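Local coordinates for uncharacterized protein (Vanderwaltozyma polyspora, PDB 5THE) that probably binds guide RNA and selects RNA targets as a budding-yeast Argonaute, represented here by its C-terminal lobe, at residues A[97-102]-A[121-126]; A[104-109]-A[115-120]. All blocks are in the same frame, centred on the assembly; numbering follows the deposited sequence.

In the fold
Both contacts hold helix 95-111 against the chain that returns from it to the parallel sheet, where strands 117-118 and 124-127 follow one another and pair with strand 77-85. The arrangement is consistent with the Rossmann-like MID domain that accompanies the Piwi domain in an Argonaute C-terminal lobe. Both are partly buried. Contact 2, nearer the helix's C-terminal end, has three of six touching residues buried and is the more apolar: two phenylalanines, an alanine and a valine, with one water linking backbone groups. Contact 1, about 13 Å away between centres, has one of four buried; it combines a more exposed salt bridge with a small patch of leucine on proline.

Contact 1. Residues A[97-102]-A[121-126]; sequences SELDIS and GKPILI
The carboxylate of Asp-100 approaches the ring of Pro-123 from its edge: OD1 lies beside the CD-CG side, close to the ring's mean plane and 3.2 Å from Pro-123 CD. Leu-99 CD2 comes at the CB side, also near that plane, and segment 97-102 places nothing over either face. The other carboxylate oxygen receives Lys-122. The contact belongs to a parallel alpha/beta layer, consistent with the Rossmann-like MID domain of Argonautes: helix 95-111 packs beside the loop that leads into strand 124-127. The lysine's end comes in roughly perpendicular to the aspartate and forms a salt bridge in which NZ donates to OD2; the modelled separation of NZ and OD2, 2.5 Å, is very short, and its exact value deserves caution. The lysine leaves its backbone extended and then bends at chi2 (67°), which turns the ammonium group back to the helix. There it also meets Glu-96, so two acids share one positive charge on the more exposed side of the contact. With alanine in place of Asp-100, Lys-122 would probably lose one of these two acidic partners, and the flank of Pro-123 at CD would lose its neighbour. Proline suits the loop: it has no N-H to satisfy, and its restricted phi (-59°) suits the extended approach to the strand, where Ile-124 hydrogen-bonds to strand 77-85. Just before it, the carbonyl of Lys-122 accepts from Arg-80. Farther in, the buried Leu-99 supplies the apolar half, its other neighbours including Trp-220. Its CG stands anti to the backbone N (chi1 180°), which carries the branched end out to the proline; leucine and proline lie alongside, running opposite ways. The closest touch is by the CD2 methyl of Leu-99, 3.5 Å from Pro-123 CB.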
loop_
_atom_site.group_PDB
_atom_site.type_symbol
_atom_site.label_atom_id
_atom_site.label_comp_id
_atom_site.label_asym_id
_atom_site.label_seq_id
_atom_site.Cartn_x
_atom_site.Cartn_y
_atom_site.Cartn_z
ATOM N N SER A 97 3.664 17.655 29.987
ATOM C CA SER A 97 5.094 17.820 29.730
ATOM C C SER A 97 5.698 16.571 29.101
ATOM O O SER A 97 6.639 16.669 28.308
ATOM C CB SER A 97 5.837 18.195 31.020
ATOM O OG SER A 97 5.621 17.229 32.029
ATOM N N GLU A 98 5.162 15.392 29.414
ATOM C CA GLU A 98 5.636 14.196 28.734
ATOM C C GLU A 98 5.346 14.262 27.240
ATOM O O GLU A 98 6.179 13.859 26.421
ATOM C CB GLU A 98 5.023 12.949 29.364
ATOM C CG GLU A 98 5.829 12.433 30.552
ATOM C CD GLU A 98 5.188 11.241 31.244
ATOM O OE1 GLU A 98 4.187 10.702 30.725
ATOM O OE2 GLU A 98 5.689 10.845 32.319
ATOM N N LEU A 99 4.190 14.803 26.865
ATOM C CA LEU A 99 3.878 14.943 25.448
ATOM C C LEU A 99 4.761 15.997 24.787
ATOM O O LEU A 99 5.219 15.796 23.665
ATOM C CB LEU A 99 2.398 15.269 25.262
ATOM C CG LEU A 99 1.888 15.461 23.832
ATOM C CD1 LEU A 99 2.262 14.264 22.951
ATOM C CD2 LEU A 99 0.365 15.670 23.864
ATOM N N ASP A 100 5.014 17.124 25.467
ATOM C CA ASP A 100 5.967 18.109 24.955
ATOM C C ASP A 100 7.335 17.486 24.716
ATOM O O ASP A 100 7.975 17.720 23.678
ATOM C CB ASP A 100 6.097 19.273 25.933
ATOM C CG ASP A 100 4.863 20.122 25.969
ATOM O OD1 ASP A 100 4.227 20.266 24.901
ATOM O OD2 ASP A 100 4.517 20.635 27.054
ATOM N N ILE A 101 7.807 16.708 25.687
ATOM C CA ILE A 101 9.104 16.056 25.556
ATOM C C ILE A 101 9.101 15.102 24.364
ATOM O O ILE A 101 10.034 15.092 23.552
ATOM C CB ILE A 101 9.464 15.343 26.871
ATOM C CG1 ILE A 101 9.776 16.402 27.936
ATOM C CG2 ILE A 101 10.629 14.390 26.666
ATOM C CD1 ILE A 101 9.707 15.900 29.358
ATOM N N SER A 102 8.041 14.300 24.228
ATOM C CA SER A 102 7.980 13.347 23.121
ATOM C C SER A 102 7.931 14.059 21.774
ATOM O O SER A 102 8.538 13.598 20.805
ATOM C CB SER A 102 6.773 12.428 23.281
ATOM O OG SER A 102 6.984 11.526 24.344
ATOM N N GLY A 121 3.903 24.704 18.407
ATOM C CA GLY A 121 2.510 24.804 18.796
ATOM C C GLY A 121 2.195 23.903 19.977
ATOM O O GLY A 121 2.513 22.710 19.948
ATOM N N LYS A 122 1.597 24.462 21.026
ATOM C CA LYS A 122 1.283 23.685 22.217
ATOM C C LYS A 122 0.300 22.560 21.882
ATOM O O LYS A 122 -0.663 22.778 21.135
ATOM C CB LYS A 122 0.682 24.597 23.290
ATOM C CG LYS A 122 0.468 23.933 24.636
ATOM C CD LYS A 122 1.805 23.578 25.291
ATOM C CE LYS A 122 1.596 22.894 26.642
ATOM N NZ LYS A 122 2.875 22.462 27.280
ATOM N N PRO A 123 0.509 21.351 22.411
ATOM C CA PRO A 123 -0.472 20.274 22.214
ATOM C C PRO A 123 -1.850 20.640 22.751
ATOM O O PRO A 123 -1.994 21.322 23.767
ATOM C CB PRO A 123 0.130 19.099 22.997
ATOM C CG PRO A 123 1.602 19.344 22.938
ATOM C CD PRO A 123 1.756 20.855 23.017
ATOM N N ILE A 124 -2.873 20.153 22.062
ATOM C CA ILE A 124 -4.260 20.472 22.378
ATOM C C ILE A 124 -4.946 19.224 22.908
ATOM O O ILE A 124 -4.856 18.149 22.301
ATOM C CB ILE A 124 -4.994 21.018 21.148
ATOM C CG1 ILE A 124 -4.378 22.358 20.746
ATOM C CG2 ILE A 124 -6.486 21.107 21.426
ATOM C CD1 ILE A 124 -4.911 22.880 19.457
ATOM N N LEU A 125 -5.639 19.372 24.030
ATOM C CA LEU A 125 -6.353 18.279 24.668
ATOM C C LEU A 125 -7.818 18.322 24.258
ATOM O O LEU A 125 -8.469 19.366 24.369
ATOM C CB LEU A 125 -6.218 18.363 26.192
ATOM C CG LEU A 125 -7.025 17.330 26.988
ATOM C CD1 LEU A 125 -6.553 15.927 26.675
ATOM C CD2 LEU A 125 -6.924 17.582 28.498
ATOM N N ILE A 126 -8.330 17.195 23.778
ATOM C CA ILE A 126 -9.739 17.065 23.414
ATOM C C ILE A 126 -10.361 15.953 24.249
ATOM O O ILE A 126 -9.963 14.783 24.144
ATOM C CB ILE A 126 -9.914 16.797 21.912
ATOM C CG1 ILE A 126 -9.494 18.040 21.123
ATOM C CG2 ILE A 126 -11.344 16.373 21.612
ATOM C CD1 ILE A 126 -10.147 18.176 19.785
#

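Contact 2. Residues A[104-109]-A[115-120]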
loop_
_atom_site.group_PDB
_atom_site.type_symbol
_atom_site.label_atom_id
_atom_site.label_comp_id
_atom_site.label_asym_id
_atom_site.label_seq_id
_atom_site.Cartn_x
_atom_site.Cartn_y
_atom_site.Cartn_z
ATOM N N ASP A 104 9.263 16.936 21.083
ATOM C CA ASP A 104 10.576 17.500 20.801
ATOM C C ASP A 104 11.559 16.422 20.377
ATOM O O ASP A 104 12.353 16.619 19.446
ATOM C CB ASP A 104 11.103 18.242 22.026
ATOM C CG ASP A 104 12.370 19.010 21.723
ATOM O OD1 ASP A 104 12.256 20.107 21.143
ATOM O OD2 ASP A 104 13.469 18.516 22.048
ATOM N N LYS A 105 11.537 15.282 21.060
ATOM C CA LYS A 105 12.392 14.177 20.655
ATOM C C LYS A 105 12.010 13.682 19.263
ATOM O O LYS A 105 12.881 13.366 18.445
ATOM C CB LYS A 105 12.304 13.059 21.693
ATOM C CG LYS A 105 12.951 11.747 21.289
ATOM C CD LYS A 105 14.404 11.683 21.688
ATOM C CE LYS A 105 14.884 10.237 21.723
ATOM N NZ LYS A 105 14.380 9.436 20.573
ATOM N N PHE A 106 10.707 13.620 18.973
ATOM C CA PHE A 106 10.256 13.236 17.639
ATOM C C PHE A 106 10.845 14.153 16.569
ATOM O O PHE A 106 11.455 13.680 15.600
ATOM C CB PHE A 106 8.725 13.255 17.567
ATOM C CG PHE A 106 8.193 12.891 16.213
ATOM C CD1 PHE A 106 8.086 11.566 15.834
ATOM C CD2 PHE A 106 7.821 13.875 15.310
ATOM C CE1 PHE A 106 7.600 11.218 14.570
ATOM C CE2 PHE A 106 7.341 13.545 14.047
ATOM C CZ PHE A 106 7.225 12.214 13.679
ATOM N N ALA A 107 10.666 15.472 16.724
ATOM C CA ALA A 107 11.138 16.403 15.705
ATOM C C ALA A 107 12.637 16.232 15.454
ATOM O O ALA A 107 13.083 16.174 14.302
ATOM C CB ALA A 107 10.814 17.841 16.106
ATOM N N SER A 108 13.432 16.122 16.517
ATOM C CA SER A 108 14.875 16.032 16.299
ATOM C C SER A 108 15.264 14.659 15.766
ATOM O O SER A 108 16.167 14.551 14.929
ATOM C CB SER A 108 15.637 16.363 17.581
ATOM O OG SER A 108 15.320 15.451 18.608
ATOM N N ASP A 109 14.587 13.598 16.220
ATOM C CA ASP A 109 14.815 12.269 15.652
ATOM C C ASP A 109 14.632 12.271 14.136
ATOM O O ASP A 109 15.487 11.778 13.391
ATOM C CB ASP A 109 13.864 11.248 16.281
ATOM C CG ASP A 109 14.382 10.681 17.594
ATOM O OD1 ASP A 109 15.536 10.972 17.964
ATOM O OD2 ASP A 109 13.630 9.917 18.250
ATOM N N VAL A 115 13.206 15.216 7.403
ATOM C CA VAL A 115 11.901 15.817 7.634
ATOM C C VAL A 115 12.043 16.833 8.753
ATOM O O VAL A 115 12.406 16.483 9.885
ATOM C CB VAL A 115 10.850 14.757 7.992
ATOM C CG1 VAL A 115 9.490 15.406 8.107
ATOM C CG2 VAL A 115 10.870 13.640 6.958
ATOM N N ASP A 116 11.741 18.081 8.442
ATOM C CA ASP A 116 11.921 19.199 9.358
ATOM C C ASP A 116 10.538 19.645 9.828
ATOM O O ASP A 116 9.770 20.229 9.052
ATOM C CB ASP A 116 12.693 20.324 8.662
ATOM C CG ASP A 116 12.964 21.511 9.568
ATOM O OD1 ASP A 116 12.974 21.343 10.809
ATOM O OD2 ASP A 116 13.180 22.619 9.021
ATOM N N PHE A 117 10.212 19.332 11.076
ATOM C CA PHE A 117 8.957 19.740 11.691
ATOM C C PHE A 117 9.199 20.855 12.694
ATOM O O PHE A 117 10.223 20.887 13.381
ATOM C CB PHE A 117 8.270 18.584 12.425
ATOM C CG PHE A 117 7.509 17.658 11.527
ATOM C CD1 PHE A 117 6.446 18.123 10.773
ATOM C CD2 PHE A 117 7.841 16.322 11.453
ATOM C CE1 PHE A 117 5.741 17.269 9.953
ATOM C CE2 PHE A 117 7.136 15.461 10.632
ATOM C CZ PHE A 117 6.094 15.933 9.879
ATOM N N ASN A 118 8.227 21.757 12.779
ATOM C CA ASN A 118 8.143 22.754 13.834
ATOM C C ASN A 118 7.066 22.261 14.797
ATOM O O ASN A 118 5.901 22.134 14.409
ATOM C CB ASN A 118 7.803 24.120 13.224
ATOM C CG ASN A 118 7.492 25.197 14.262
ATOM O OD1 ASN A 118 7.630 25.003 15.470
ATOM N ND2 ASN A 118 7.068 26.351 13.774
ATOM N N VAL A 119 7.456 21.945 16.034
ATOM C CA VAL A 119 6.517 21.387 17.011
ATOM C C VAL A 119 6.296 22.378 18.145
ATOM O O VAL A 119 6.018 21.981 19.283
ATOM C CB VAL A 119 7.005 20.041 17.581
ATOM C CG1 VAL A 119 7.089 18.985 16.493
ATOM C CG2 VAL A 119 8.356 20.211 18.260
ATOM N N SER A 120 6.425 23.670 17.846
ATOM C CA SER A 120 6.313 24.684 18.888
ATOM C C SER A 120 4.865 24.929 19.302
ATOM O O SER A 120 4.613 25.314 20.448
ATOM C CB SER A 120 6.969 25.987 18.421
ATOM O OG SER A 120 6.338 26.487 17.258
HETATM O O HOH W 1 12.000 17.692 12.317
#
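Phe-106 and Phe-117 bring their rings together obliquely, with the ring planes inclined by about 30°. The CG of Phe-106, anti to the backbone N (179°), swings its ring across to the strand, where CE2 lies 3.8 Å from Phe-117 CD2 and nearly as close to CE2 of that ring. Ala-107 is small enough for the backbones to come close, its CA 5.7 Å from Phe-117 CA. Valine fits opposite it: the first torsion of Val-119 (-64°) sets CG1 anti to the carbonyl carbon, and from there both methyls reach Ala-107 CB, CG1 at 3.9 Å. One water links backbone groups of the two segments, donating to Ala-107 O and Val-115 O and accepting from Phe-117 N. Asn-118, pointing the other way, forms an Asx turn: its OD1 accepts from Ser-120 N at 3.0 Å and also from Ser-120 OG, two donors gripping one oxygen where the chain leaves the strand. The contact joins the helix and second strand of the beta-alpha-beta unit 77-85, 95-111, 117-118. Both phenylalanines also touch Leu-79 of strand 77-85 and Met-238 of helix 228-241, so their pair fills the junction of sheet and two helices.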